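Local coordinates for BRO1 protein (PDB 1ZB1) that is the Bro1 domain of a yeast protein that helps sort cargo into multivesicular-body vesicles and recruits the deubiquitinase DOA4 to endosomes, at residues 16-21 against 54-59; 247-252 against 291-296; 251-256 against 284-289. All blocks are in the same frame, centred on the assembly; numbering follows the deposited sequence.

Contact 1: residues 16-21 against 54-59; sequences KDTEKL and HLRNNA
Arg-56 reaches from helix 46-58 into a bend of the extended segment 16-21, and Thr-18, Glu-19 and Leu-21 surround its head. Its CB starts toward the loop, and CG stands anti to the backbone N (chi1 -178°), with the chain extended as far as NE. The long side chain is thereby carried straight off the helix. At CD it meets the first methyl group, Leu-21 CD2, 3.9 Å away. NE passes the same CD2 carbon at 3.6 Å while forming a salt bridge with Glu-121 of helix 118-139. Over one guanidinium face lies Leu-21 CB, 3.6 Å from NH1, so the apolar side chain covers the flat group without competing for its N-H bonds. NH2 uses the edge: it donates to Thr-18 OG1 at 2.9 Å, nearly in the guanidinium plane and with an N-H...O angle of 159°. The same hydroxyl is hydrogen-bonded to Thr-98 O of strand 97-100. NH1 serves two acceptors, Glu-19 O at 3.1 Å, well tilted from the guanidinium plane, and a water at the edge. That water also accepts from Leu-21 N. Arginine suits this place because its five N-H bonds can be shared among several acceptors at once. At the exposed margin the tip of Lys-20 crowds the Asn-57 amide, whose modelled orientation is doubtful; the ammonium group pairs with Asp-53, one helical turn before Asn-57. Backbone hydrogen bonds of Asp-17 with Tyr-100 and of Glu-19 with Thr-98 hold the segment to strand 97-100. A buried arginine, paired with Glu-121 and sharing its N-H groups with the loop, thus fastens the extended N-terminal segment of the Bro1 domain between helix 46-58 and the small two-stranded antiparallel sheet.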
loop_
_atom_site.group_PDB
_atom_site.type_symbol
_atom_site.label_atom_id
_atom_site.label_comp_id
_atom_site.label_asym_id
_atom_site.label_seq_id
_atom_site.Cartn_x
_atom_site.Cartn_y
_atom_site.Cartn_z
ATOM N N LYS A 16 -7.240 8.257 -9.217
ATOM C CA LYS A 16 -7.008 9.290 -10.220
ATOM C C LYS A 16 -8.245 9.292 -11.122
ATOM O O LYS A 16 -8.683 8.235 -11.569
ATOM C CB LYS A 16 -5.760 8.974 -11.059
ATOM C CG LYS A 16 -4.436 9.004 -10.271
ATOM C CD LYS A 16 -3.270 8.475 -11.115
ATOM C CE LYS A 16 -3.020 9.333 -12.353
ATOM N NZ LYS A 16 -2.886 10.784 -12.000
ATOM N N ASP A 17 -8.822 10.464 -11.372
ATOM C CA ASP A 17 -9.994 10.542 -12.235
ATOM C C ASP A 17 -9.539 10.598 -13.694
ATOM O O ASP A 17 -8.384 10.905 -13.975
ATOM C CB ASP A 17 -10.836 11.785 -11.915
ATOM C CG ASP A 17 -11.428 11.750 -10.517
ATOM O OD1 ASP A 17 -11.673 10.640 -10.001
ATOM O OD2 ASP A 17 -11.661 12.830 -9.932
ATOM N N THR A 18 -10.448 10.291 -14.612
ATOM C CA THR A 18 -10.143 10.316 -16.040
ATOM C C THR A 18 -11.351 10.816 -16.813
ATOM O O THR A 18 -12.484 10.727 -16.339
ATOM C CB THR A 18 -9.788 8.911 -16.575
ATOM O OG1 THR A 18 -9.423 8.998 -17.958
ATOM C CG2 THR A 18 -11.001 7.962 -16.452
ATOM N N GLU A 19 -11.120 11.339 -18.008
ATOM C CA GLU A 19 -12.226 11.812 -18.822
ATOM C C GLU A 19 -12.770 10.660 -19.653
ATOM O O GLU A 19 -12.030 9.749 -20.026
ATOM C CB GLU A 19 -11.775 12.952 -19.743
ATOM C CG GLU A 19 -11.440 14.222 -18.978
ATOM C CD GLU A 19 -11.296 15.435 -19.867
ATOM O OE1 GLU A 19 -11.203 16.552 -19.311
ATOM O OE2 GLU A 19 -11.274 15.276 -21.110
ATOM N N LYS A 20 -14.071 10.691 -19.921
ATOM C CA LYS A 20 -14.692 9.654 -20.727
ATOM C C LYS A 20 -13.990 9.609 -22.086
ATOM O O LYS A 20 -13.834 10.631 -22.750
ATOM C CB LYS A 20 -16.186 9.956 -20.885
ATOM C CG LYS A 20 -16.854 9.323 -22.097
ATOM C CD LYS A 20 -16.758 7.811 -22.107
ATOM C CE LYS A 20 -17.414 7.262 -23.377
ATOM N NZ LYS A 20 -17.246 5.802 -23.541
ATOM N N LEU A 21 -13.545 8.423 -22.482
ATOM C CA LEU A 21 -12.860 8.246 -23.759
ATOM C C LEU A 21 -13.770 7.438 -24.684
ATOM O O LEU A 21 -14.341 6.430 -24.270
ATOM C CB LEU A 21 -11.552 7.487 -23.536
ATOM C CG LEU A 21 -10.575 7.287 -24.696
ATOM C CD1 LEU A 21 -9.786 8.573 -24.932
ATOM C CD2 LEU A 21 -9.611 6.154 -24.348
ATOM N N HIS A 54 -17.295 0.163 -23.118
ATOM C CA HIS A 54 -18.082 0.008 -21.898
ATOM C C HIS A 54 -17.186 -0.420 -20.722
ATOM O O HIS A 54 -17.335 0.066 -19.598
ATOM C CB HIS A 54 -19.170 -1.044 -22.120
ATOM C CG HIS A 54 -20.282 -0.980 -21.120
ATOM N ND1 HIS A 54 -21.028 -2.082 -20.763
ATOM C CD2 HIS A 54 -20.789 0.061 -20.417
ATOM C CE1 HIS A 54 -21.947 -1.724 -19.883
ATOM N NE2 HIS A 54 -21.823 -0.429 -19.656
ATOM N N LEU A 55 -16.254 -1.330 -20.994
ATOM C CA LEU A 55 -15.340 -1.824 -19.967
ATOM C C LEU A 55 -14.553 -0.677 -19.331
ATOM O O LEU A 55 -14.444 -0.607 -18.108
ATOM C CB LEU A 55 -14.375 -2.850 -20.568
ATOM C CG LEU A 55 -13.247 -3.353 -19.666
ATOM C CD1 LEU A 55 -13.831 -4.078 -18.453
ATOM C CD2 LEU A 55 -12.323 -4.287 -20.466
ATOM N N ARG A 56 -14.019 0.226 -20.152
ATOM C CA ARG A 56 -13.252 1.354 -19.615
ATOM C C ARG A 56 -14.141 2.248 -18.761
ATOM O O ARG A 56 -13.714 2.758 -17.723
ATOM C CB ARG A 56 -12.621 2.192 -20.736
ATOM C CG ARG A 56 -11.756 3.371 -20.207
ATOM C CD ARG A 56 -11.130 4.192 -21.348
ATOM N NE ARG A 56 -10.009 5.022 -20.903
ATOM C CZ ARG A 56 -10.119 6.189 -20.273
ATOM N NH1 ARG A 56 -11.313 6.703 -19.998
ATOM N NH2 ARG A 56 -9.025 6.848 -19.911
ATOM N N ASN A 57 -15.381 2.455 -19.188
ATOM C CA ASN A 57 -16.261 3.285 -18.384
ATOM C C ASN A 57 -16.515 2.599 -17.044
ATOM O O ASN A 57 -16.536 3.256 -15.999
ATOM C CB ASN A 57 -17.575 3.568 -19.126
ATOM C CG ASN A 57 -17.397 4.582 -20.244
ATOM O OD1 ASN A 57 -16.704 5.582 -20.072
ATOM N ND2 ASN A 57 -18.029 4.336 -21.383
ATOM N N ASN A 58 -16.670 1.275 -17.057
ATOM C CA ASN A 58 -16.912 0.552 -15.801
ATOM C C ASN A 58 -15.691 0.458 -14.881
ATOM O O ASN A 58 -15.827 0.197 -13.688
ATOM C CB ASN A 58 -17.467 -0.852 -16.076
ATOM C CG ASN A 58 -18.894 -0.815 -16.601
ATOM O OD1 ASN A 58 -19.629 0.145 -16.351
ATOM N ND2 ASN A 58 -19.302 -1.865 -17.312
ATOM N N ALA A 59 -14.498 0.677 -15.427
ATOM C CA ALA A 59 -13.287 0.633 -14.608
ATOM C C ALA A 59 -13.125 1.985 -13.919
ATOM O O ALA A 59 -12.240 2.177 -13.078
ATOM C CB ALA A 59 -12.075 0.353 -15.484
HETATM O O HOH W 1 -13.946 6.035 -20.795
#

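Contact 2: residues 247-252 against 291-296; sequences TVTCKL and LPFKTW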
loop_
_atom_site.group_PDB
_atom_site.type_symbol
_atom_site.label_atom_id
_atom_site.label_comp_id
_atom_site.label_asym_id
_atom_site.label_seq_id
_atom_site.Cartn_x
_atom_site.Cartn_y
_atom_site.Cartn_z
ATOM N N THR A 247 1.229 10.459 12.032
ATOM C CA THR A 247 0.820 9.100 12.375
ATOM C C THR A 247 1.915 8.063 12.105
ATOM O O THR A 247 2.055 7.087 12.843
ATOM C CB THR A 247 -0.472 8.732 11.626
ATOM O OG1 THR A 247 -1.534 9.566 12.104
ATOM C CG2 THR A 247 -0.842 7.274 11.851
ATOM N N VAL A 248 2.695 8.277 11.053
ATOM C CA VAL A 248 3.781 7.367 10.721
ATOM C C VAL A 248 4.831 7.442 11.832
ATOM O O VAL A 248 5.357 6.421 12.287
ATOM C CB VAL A 248 4.419 7.746 9.357
ATOM C CG1 VAL A 248 5.769 7.059 9.195
ATOM C CG2 VAL A 248 3.486 7.334 8.218
ATOM N N THR A 249 5.125 8.658 12.278
ATOM C CA THR A 249 6.106 8.854 13.339
ATOM C C THR A 249 5.630 8.223 14.648
ATOM O O THR A 249 6.411 7.606 15.368
ATOM C CB THR A 249 6.382 10.357 13.568
ATOM O OG1 THR A 249 6.939 10.919 12.372
ATOM C CG2 THR A 249 7.361 10.552 14.720
ATOM N N CYS A 250 4.350 8.371 14.951
ATOM C CA CYS A 250 3.802 7.798 16.169
ATOM C C CYS A 250 3.949 6.271 16.129
ATOM O O CYS A 250 4.458 5.655 17.075
ATOM C CB CYS A 250 2.329 8.178 16.311
ATOM S SG CYS A 250 1.571 7.639 17.861
ATOM N N LYS A 251 3.516 5.671 15.023
ATOM C CA LYS A 251 3.594 4.224 14.862
ATOM C C LYS A 251 5.010 3.666 14.984
ATOM O O LYS A 251 5.214 2.627 15.617
ATOM C CB LYS A 251 2.973 3.793 13.521
ATOM C CG LYS A 251 1.445 3.906 13.476
ATOM C CD LYS A 251 0.850 3.266 12.217
ATOM C CE LYS A 251 -0.683 3.251 12.266
ATOM N NZ LYS A 251 -1.304 2.672 11.035
ATOM N N LEU A 252 5.994 4.347 14.409
ATOM C CA LEU A 252 7.359 3.836 14.495
ATOM C C LEU A 252 7.835 3.744 15.948
ATOM O O LEU A 252 8.425 2.738 16.340
ATOM C CB LEU A 252 8.312 4.688 13.651
ATOM C CG LEU A 252 8.980 5.961 14.151
ATOM C CD1 LEU A 252 10.130 5.617 15.092
ATOM C CD2 LEU A 252 9.524 6.725 12.941
ATOM N N LEU A 291 4.102 9.816 22.083
ATOM C CA LEU A 291 3.024 10.651 22.587
ATOM C C LEU A 291 2.769 11.970 21.861
ATOM O O LEU A 291 1.624 12.302 21.564
ATOM C CB LEU A 291 3.240 10.897 24.083
ATOM C CG LEU A 291 3.230 9.602 24.903
ATOM C CD1 LEU A 291 3.507 9.909 26.370
ATOM C CD2 LEU A 291 1.880 8.909 24.746
ATOM N N PRO A 292 3.824 12.737 21.565
ATOM C CA PRO A 292 3.601 14.012 20.868
ATOM C C PRO A 292 3.012 13.846 19.458
ATOM O O PRO A 292 2.558 14.820 18.858
ATOM C CB PRO A 292 4.998 14.638 20.829
ATOM C CG PRO A 292 5.682 14.039 22.015
ATOM C CD PRO A 292 5.238 12.593 21.944
ATOM N N PHE A 293 3.008 12.621 18.936
ATOM C CA PHE A 293 2.486 12.381 17.590
ATOM C C PHE A 293 1.224 11.523 17.552
ATOM O O PHE A 293 0.791 11.105 16.479
ATOM C CB PHE A 293 3.553 11.710 16.724
ATOM C CG PHE A 293 4.889 12.387 16.765
ATOM C CD1 PHE A 293 5.860 11.982 17.675
ATOM C CD2 PHE A 293 5.185 13.425 15.884
ATOM C CE1 PHE A 293 7.112 12.598 17.707
ATOM C CE2 PHE A 293 6.432 14.049 15.907
ATOM C CZ PHE A 293 7.398 13.636 16.820
ATOM N N LYS A 294 0.629 11.281 18.716
ATOM C CA LYS A 294 -0.564 10.438 18.835
ATOM C C LYS A 294 -1.875 11.056 18.370
ATOM O O LYS A 294 -2.898 10.375 18.301
ATOM C CB LYS A 294 -0.743 10.006 20.293
ATOM C CG LYS A 294 -1.177 11.144 21.227
ATOM C CD LYS A 294 -1.578 10.611 22.600
ATOM C CE LYS A 294 -2.147 11.705 23.496
ATOM N NZ LYS A 294 -1.103 12.669 23.943
ATOM N N THR A 295 -1.841 12.343 18.057
ATOM C CA THR A 295 -3.029 13.093 17.646
ATOM C C THR A 295 -4.207 12.354 16.987
ATOM O O THR A 295 -5.329 12.414 17.492
ATOM C CB THR A 295 -2.622 14.276 16.742
ATOM O OG1 THR A 295 -1.489 14.946 17.318
ATOM C CG2 THR A 295 -3.776 15.264 16.623
ATOM N N TRP A 296 -3.974 11.654 15.880
ATOM C CA TRP A 296 -5.073 10.968 15.188
ATOM C C TRP A 296 -5.380 9.539 15.632
ATOM O O TRP A 296 -6.360 8.949 15.177
ATOM C CB TRP A 296 -4.818 10.964 13.672
ATOM C CG TRP A 296 -4.395 12.300 13.146
ATOM C CD1 TRP A 296 -3.116 12.753 12.994
ATOM C CD2 TRP A 296 -5.252 13.390 12.786
ATOM N NE1 TRP A 296 -3.123 14.059 12.568
ATOM C CE2 TRP A 296 -4.421 14.475 12.432
ATOM C CE3 TRP A 296 -6.643 13.554 12.730
ATOM C CZ2 TRP A 296 -4.934 15.714 12.029
ATOM C CZ3 TRP A 296 -7.155 14.789 12.325
ATOM C CH2 TRP A 296 -6.299 15.851 11.981
HETATM O O HOH W 2 -1.511 10.518 15.006
#
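Phe-293 and Cys-250 bury the most surface where the loop after helix 275-290 folds back on helix 242-269, followed equally by Thr-249 and Thr-247. The phenyl ring of Phe-293 faces Thr-249, whose CG2 sits above the ring centre, 3.4 Å from the centroid and only 5° off the normal. This is a CH-pi contact. Thr-249 has its methyl anti to the backbone N and its hydroxyl anti to the carbonyl carbon (chi1 -62°), a division that suits a threonine here: the methyl meets the ring while OG1 is hydrogen-bonded to His-226 and to Lys-245 O in the preceding turn of its own helix. The opposite face of the ring is flanked by Pro-292, its neighbour in the chain.

Cys-250, small enough to let the backbones come close, touches with both side-chain atoms. Its CB lies 3.3 Å from Phe-293 O and 3.8 Å from Phe-293 CB, while SG packs 3.7 Å from Lys-294 CA. The Cys-250 side chain also touches Leu-297 and, on helix 303-322, Phe-303.

Further along, Thr-247 OG1 approaches Trp-296 CD1 at 3.7 Å, and one water ties the two segments together. It donates to Phe-293 O at 2.8 Å, accepts from Trp-296 N and is hydrogen-bonded to Thr-247 OG1. Trp-296 also makes a cation-pi contact with Lys-243, one turn earlier on the helix than Thr-247. No direct hydrogen bond joins the segments, which implies that the loop is held by close apolar fit, a methyl on a ring and a slim side chain against backbone, and by the single bridging water.

Contact 3: residues 251-256 against 284-289; sequences KLHFYK and MQQLIS
His-253 and Gln-286 meet at about a right angle between two antiparallel helices, the imidazole and amide planes turned 35° from each other. Their bond runs from His-253 ND1 to Gln-286 OE1, 3.0 Å long and almost straight, with an N-H...O angle of 171°. The oxygen lies in the plane of the ring, whereas the N-H comes in somewhat tilted from the plane of the amide. Gln-286 offers its oxygen there because its chain bends at chi2, folding the amide back toward the histidine. The bond is consistent with a proton on ND1, and it would limit rotation of the ring.

The faces of the imidazole are occupied as well. Ser-289 CB, one turn on from Gln-286, packs over one face 3.9 Å from the ring centroid, and Leu-252 CD1 of its own helix covers the other. Serine is small enough to fit against the ring.

Lys-256 crosses the glutamine with its aliphatic part, CG to CG at 3.5 Å, so that methylene packs on methylene alongside the polar bond. On the inner side Phe-254 and Leu-287 lie side by side and point the same way; Leu-287 CD1 reaches the edge of the phenyl ring at CD1, 4.0 Å away.

The axes of the two segments approach to 7.6 Å at 160°, as in a helical hairpin of helices 242-269 and 275-290. Helix 303-322 also touches Leu-287, through Phe-306, Lys-307 and Leu-310, while helix 208-230 flanks Leu-252, Tyr-255 and Lys-256, giving the hairpin a helical neighbour beside each of its two members.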
loop_
_atom_site.group_PDB
_atom_site.type_symbol
_atom_site.label_atom_id
_atom_site.label_comp_id
_atom_site.label_asym_id
_atom_site.label_seq_id
_atom_site.Cartn_x
_atom_site.Cartn_y
_atom_site.Cartn_z
ATOM N N LYS A 251 3.516 5.671 15.023
ATOM C CA LYS A 251 3.594 4.224 14.862
ATOM C C LYS A 251 5.010 3.666 14.984
ATOM O O LYS A 251 5.214 2.627 15.617
ATOM C CB LYS A 251 2.973 3.793 13.521
ATOM C CG LYS A 251 1.445 3.906 13.476
ATOM C CD LYS A 251 0.850 3.266 12.217
ATOM C CE LYS A 251 -0.683 3.251 12.266
ATOM N NZ LYS A 251 -1.304 2.672 11.035
ATOM N N LEU A 252 5.994 4.347 14.409
ATOM C CA LEU A 252 7.359 3.836 14.495
ATOM C C LEU A 252 7.835 3.744 15.948
ATOM O O LEU A 252 8.425 2.738 16.340
ATOM C CB LEU A 252 8.312 4.688 13.651
ATOM C CG LEU A 252 8.980 5.961 14.151
ATOM C CD1 LEU A 252 10.130 5.617 15.092
ATOM C CD2 LEU A 252 9.524 6.725 12.941
ATOM N N HIS A 253 7.574 4.775 16.749
ATOM C CA HIS A 253 7.971 4.732 18.154
ATOM C C HIS A 253 7.099 3.747 18.929
ATOM O O HIS A 253 7.594 2.997 19.765
ATOM C CB HIS A 253 7.852 6.114 18.806
ATOM C CG HIS A 253 8.879 7.094 18.340
ATOM N ND1 HIS A 253 10.230 6.898 18.527
ATOM C CD2 HIS A 253 8.754 8.277 17.694
ATOM C CE1 HIS A 253 10.894 7.919 18.015
ATOM N NE2 HIS A 253 10.022 8.770 17.504
ATOM N N PHE A 254 5.800 3.744 18.649
ATOM C CA PHE A 254 4.890 2.845 19.356
ATOM C C PHE A 254 5.222 1.367 19.166
ATOM O O PHE A 254 5.173 0.583 20.119
ATOM C CB PHE A 254 3.445 3.071 18.925
ATOM C CG PHE A 254 2.466 2.180 19.634
ATOM C CD1 PHE A 254 2.169 2.386 20.976
ATOM C CD2 PHE A 254 1.867 1.111 18.973
ATOM C CE1 PHE A 254 1.290 1.543 21.652
ATOM C CE2 PHE A 254 0.987 0.261 19.636
ATOM C CZ PHE A 254 0.697 0.477 20.982
ATOM N N TYR A 255 5.544 0.974 17.938
ATOM C CA TYR A 255 5.861 -0.422 17.696
ATOM C C TYR A 255 7.242 -0.787 18.221
ATOM O O TYR A 255 7.487 -1.932 18.599
ATOM C CB TYR A 255 5.666 -0.751 16.209
ATOM C CG TYR A 255 4.188 -0.905 15.906
ATOM C CD1 TYR A 255 3.451 -1.935 16.493
ATOM C CD2 TYR A 255 3.503 0.023 15.119
ATOM C CE1 TYR A 255 2.071 -2.034 16.315
ATOM C CE2 TYR A 255 2.120 -0.070 14.935
ATOM C CZ TYR A 255 1.412 -1.098 15.538
ATOM O OH TYR A 255 0.044 -1.188 15.392
ATOM N N LYS A 256 8.139 0.189 18.278
ATOM C CA LYS A 256 9.462 -0.069 18.830
ATOM C C LYS A 256 9.252 -0.349 20.325
ATOM O O LYS A 256 9.884 -1.236 20.902
ATOM C CB LYS A 256 10.368 1.150 18.652
ATOM C CG LYS A 256 11.707 1.017 19.347
ATOM C CD LYS A 256 12.858 0.981 18.362
ATOM C CE LYS A 256 12.979 2.287 17.588
ATOM N NZ LYS A 256 14.178 2.272 16.704
ATOM N N MET A 284 9.368 2.074 27.835
ATOM C CA MET A 284 8.709 3.271 28.344
ATOM C C MET A 284 9.208 4.517 27.617
ATOM O O MET A 284 8.424 5.404 27.293
ATOM C CB MET A 284 8.960 3.424 29.849
ATOM C CG MET A 284 8.266 4.633 30.476
ATOM S SD MET A 284 6.461 4.506 30.466
ATOM C CE MET A 284 6.042 5.429 29.031
ATOM N N GLN A 285 10.514 4.577 27.378
ATOM C CA GLN A 285 11.121 5.703 26.677
ATOM C C GLN A 285 10.453 5.889 25.314
ATOM O O GLN A 285 9.967 6.970 24.986
ATOM C CB GLN A 285 12.620 5.455 26.475
ATOM C CG GLN A 285 13.449 5.464 27.754
ATOM C CD GLN A 285 14.894 5.045 27.513
ATOM O OE1 GLN A 285 15.555 5.547 26.603
ATOM N NE2 GLN A 285 15.390 4.122 28.333
ATOM N N GLN A 286 10.435 4.815 24.529
ATOM C CA GLN A 286 9.839 4.837 23.203
ATOM C C GLN A 286 8.363 5.209 23.223
ATOM O O GLN A 286 7.905 5.978 22.380
ATOM C CB GLN A 286 10.034 3.483 22.525
ATOM C CG GLN A 286 11.466 3.234 22.096
ATOM C CD GLN A 286 11.970 4.308 21.148
ATOM O OE1 GLN A 286 11.328 4.613 20.138
ATOM N NE2 GLN A 286 13.123 4.882 21.461
ATOM N N LEU A 287 7.613 4.668 24.179
ATOM C CA LEU A 287 6.196 4.993 24.264
ATOM C C LEU A 287 6.030 6.494 24.502
ATOM O O LEU A 287 5.166 7.140 23.903
ATOM C CB LEU A 287 5.524 4.219 25.399
ATOM C CG LEU A 287 4.057 4.589 25.622
ATOM C CD1 LEU A 287 3.248 4.238 24.390
ATOM C CD2 LEU A 287 3.511 3.851 26.840
ATOM N N ILE A 288 6.855 7.051 25.382
ATOM C CA ILE A 288 6.777 8.483 25.658
ATOM C C ILE A 288 7.127 9.271 24.391
ATOM O O ILE A 288 6.491 10.278 24.086
ATOM C CB ILE A 288 7.721 8.887 26.818
ATOM C CG1 ILE A 288 7.202 8.297 28.132
ATOM C CG2 ILE A 288 7.792 10.410 26.936
ATOM C CD1 ILE A 288 8.160 8.440 29.305
ATOM N N SER A 289 8.125 8.798 23.648
ATOM C CA SER A 289 8.537 9.456 22.408
ATOM C C SER A 289 7.406 9.542 21.375
ATOM O O SER A 289 7.379 10.460 20.555
ATOM C CB SER A 289 9.720 8.713 21.773
ATOM O OG SER A 289 10.922 8.917 22.490
#

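Contacts 2 and 3 are neighbours, their centres about 9 Å apart, and both use helix 242-269, sharing Lys-251 and Leu-252. Contact 3 pairs that helix with helix 275-290, and contact 2 continues along it toward its N-terminal end, where the loop following the second helix turns back. Contact 1 lies on the opposite side of the chain's centre, about 37 Å from the centre of contact 2 and 44 Å from that of contact 3, with no touch between them. It closes before the other two open along the sequence. All three belong to the Bro1 domain, which may be involved in binding SNF7.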